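Local coordinates for uncharacterized protein DUF1344 (PDB 3K6O), which is of unknown function but resembles NigD, with an N-terminal OB domain followed by a C-terminal beta sandwich domain, at residues A[152-157]-A[170-175]. Numbering follows the deposited sequence.
Sequences LELRYN and VSFKLD
Two strands of the C-terminal beta sandwich, 149-157 and 165-173, face each other here across a buried apolar core. L154 meets F172, and L152 meets L174. No hydrogen bond joins the two segments, and the CA atoms of L154 and F172 stay 10.3 Å apart. That spacing fits strands from two packed layers, joined by side chains alone. F172 points toward 152-157. With CG anti to its carbonyl carbon (chi1 -62°), the ring extends toward strand 149-157, and its CE2 and CZ meet L154. One branch of L154 does the touching: CD2 is 3.6 Å from F172 CE2 and 3.9 Å from F172 CZ. The methyl comes obliquely toward the CE2-CZ bond. V170 CG2, from the ring's own strand, sits over one face, offset toward the rim. The second pair is looser and purely methyl to methyl, with L152 CD1 4.0 Å from L174 CD2. L174 lies just past the end of its strand. In the sandwich, 149-157 runs between strands 133-139 and 186-191. L136 of the former touches both L152 and F172, and I187 of the latter touches both L152 and L174. The side chains of E153 and R155 leave the opposite face of strand 149-157. There R155 forms a salt bridge with E153, its NE (2.9 Å) and NH2 (2.8 Å) both hydrogen-bonded to OE1, which lies nearly in the guanidinium plane. E153 OE2 accepts a hydrogen bond from N139 ND2.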
loop_
_atom_site.group_PDB
_atom_site.type_symbol
_atom_site.label_atom_id
_atom_site.label_comp_id
_atom_site.label_asym_id
_atom_site.label_seq_id
_atom_site.Cartn_x
_atom_site.Cartn_y
_atom_site.Cartn_z
ATOM N N LEU A 152 -0.376 13.972 6.633
ATOM C CA LEU A 152 -0.915 13.662 5.298
ATOM C C LEU A 152 -2.422 13.443 5.399
ATOM O O LEU A 152 -2.975 13.162 6.511
ATOM C CB LEU A 152 -0.255 12.391 4.738
ATOM C CG LEU A 152 1.248 12.446 4.588
ATOM C CD1 LEU A 152 1.859 11.074 4.184
ATOM C CD2 LEU A 152 1.714 13.588 3.678
ATOM N N GLU A 153 -3.103 13.519 4.253
ATOM C CA GLU A 153 -4.537 13.262 4.263
ATOM C C GLU A 153 -4.906 12.344 3.146
ATOM O O GLU A 153 -4.382 12.452 2.046
ATOM C CB GLU A 153 -5.346 14.568 4.177
ATOM C CG GLU A 153 -4.859 15.702 5.098
ATOM C CD GLU A 153 -5.772 16.944 5.054
ATOM O OE1 GLU A 153 -6.805 16.880 4.334
ATOM O OE2 GLU A 153 -5.435 17.962 5.718
ATOM N N LEU A 154 -5.808 11.424 3.430
ATOM C CA LEU A 154 -6.365 10.583 2.397
ATOM C C LEU A 154 -7.645 11.251 1.923
ATOM O O LEU A 154 -8.487 11.597 2.731
ATOM C CB LEU A 154 -6.716 9.192 2.909
ATOM C CG LEU A 154 -5.742 8.021 2.916
ATOM C CD1 LEU A 154 -6.563 6.825 3.465
ATOM C CD2 LEU A 154 -5.117 7.719 1.552
ATOM N N ARG A 155 -7.770 11.413 0.617
ATOM C CA ARG A 155 -8.883 12.097 0.005
ATOM C C ARG A 155 -9.526 11.149 -1.011
ATOM O O ARG A 155 -8.863 10.717 -1.959
ATOM C CB ARG A 155 -8.370 13.377 -0.666
ATOM C CG ARG A 155 -7.755 14.387 0.301
ATOM C CD ARG A 155 -8.825 14.843 1.304
ATOM N NE ARG A 155 -8.476 16.061 2.058
ATOM C CZ ARG A 155 -8.925 17.287 1.811
ATOM N NH1 ARG A 155 -9.762 17.552 0.810
ATOM N NH2 ARG A 155 -8.574 18.261 2.622
ATOM N N TYR A 156 -10.806 10.838 -0.815
ATOM C CA TYR A 156 -11.558 9.982 -1.738
ATOM C C TYR A 156 -12.503 10.808 -2.608
ATOM O O TYR A 156 -13.156 11.738 -2.132
ATOM C CB TYR A 156 -12.372 8.934 -0.959
ATOM C CG TYR A 156 -13.235 8.005 -1.811
ATOM C CD1 TYR A 156 -12.664 7.124 -2.698
ATOM C CD2 TYR A 156 -14.636 8.030 -1.725
ATOM C CE1 TYR A 156 -13.433 6.251 -3.444
ATOM C CE2 TYR A 156 -15.413 7.184 -2.486
ATOM C CZ TYR A 156 -14.795 6.290 -3.340
ATOM O OH TYR A 156 -15.528 5.452 -4.118
ATOM N N ASN A 157 -12.566 10.459 -3.889
ATOM C CA ASN A 157 -13.533 11.058 -4.791
ATOM C C ASN A 157 -14.147 9.935 -5.623
ATOM O O ASN A 157 -13.428 9.222 -6.308
ATOM C CB ASN A 157 -12.893 12.125 -5.683
ATOM C CG ASN A 157 -13.906 13.109 -6.224
ATOM O OD1 ASN A 157 -15.112 12.825 -6.277
ATOM N ND2 ASN A 157 -13.433 14.292 -6.614
ATOM N N VAL A 170 -4.236 -0.201 -2.408
ATOM C CA VAL A 170 -3.306 0.720 -3.013
ATOM C C VAL A 170 -2.133 0.936 -2.047
ATOM O O VAL A 170 -2.293 0.854 -0.797
ATOM C CB VAL A 170 -3.999 2.066 -3.323
ATOM C CG1 VAL A 170 -4.525 2.636 -2.044
ATOM C CG2 VAL A 170 -3.038 3.063 -3.943
ATOM N N SER A 171 -0.963 1.198 -2.630
ATOM C CA SER A 171 0.237 1.530 -1.881
ATOM C C SER A 171 0.698 2.892 -2.339
ATOM O O SER A 171 0.902 3.077 -3.527
ATOM C CB SER A 171 1.343 0.521 -2.127
ATOM O OG SER A 171 1.082 -0.684 -1.452
ATOM N N PHE A 172 0.824 3.840 -1.397
ATOM C CA PHE A 172 1.333 5.167 -1.666
ATOM C C PHE A 172 2.777 5.223 -1.303
ATOM O O PHE A 172 3.112 4.916 -0.200
ATOM C CB PHE A 172 0.574 6.170 -0.818
ATOM C CG PHE A 172 -0.909 6.205 -1.122
ATOM C CD1 PHE A 172 -1.375 6.926 -2.201
ATOM C CD2 PHE A 172 -1.820 5.514 -0.333
ATOM C CE1 PHE A 172 -2.713 6.970 -2.498
ATOM C CE2 PHE A 172 -3.192 5.553 -0.608
ATOM C CZ PHE A 172 -3.629 6.274 -1.706
ATOM N N LYS A 173 3.642 5.624 -2.221
ATOM C CA LYS A 173 5.034 5.830 -1.892
ATOM C C LYS A 173 5.209 6.988 -0.928
ATOM O O LYS A 173 4.797 8.117 -1.225
ATOM C CB LYS A 173 5.881 6.077 -3.145
ATOM C CG LYS A 173 6.209 4.803 -3.909
ATOM C CD LYS A 173 7.270 5.028 -5.013
ATOM C CE LYS A 173 8.708 5.141 -4.413
ATOM N NZ LYS A 173 8.999 3.994 -3.492
ATOM N N LEU A 174 5.852 6.718 0.203
ATOM C CA LEU A 174 5.993 7.731 1.269
ATOM C C LEU A 174 7.093 8.774 1.001
ATOM O O LEU A 174 6.966 9.955 1.378
ATOM C CB LEU A 174 6.177 7.055 2.606
ATOM C CG LEU A 174 4.868 6.498 3.224
ATOM C CD1 LEU A 174 5.139 5.626 4.469
ATOM C CD2 LEU A 174 3.866 7.613 3.583
ATOM N N ASP A 175 8.145 8.319 0.328
ATOM C CA ASP A 175 9.313 9.101 -0.018
ATOM C C ASP A 175 9.786 9.858 1.210
ATOM O O ASP A 175 10.217 9.200 2.169
ATOM C CB ASP A 175 9.022 9.988 -1.233
ATOM C CG ASP A 175 8.791 9.173 -2.499
ATOM O OD1 ASP A 175 9.422 8.141 -2.604
ATOM O OD2 ASP A 175 7.975 9.543 -3.367
#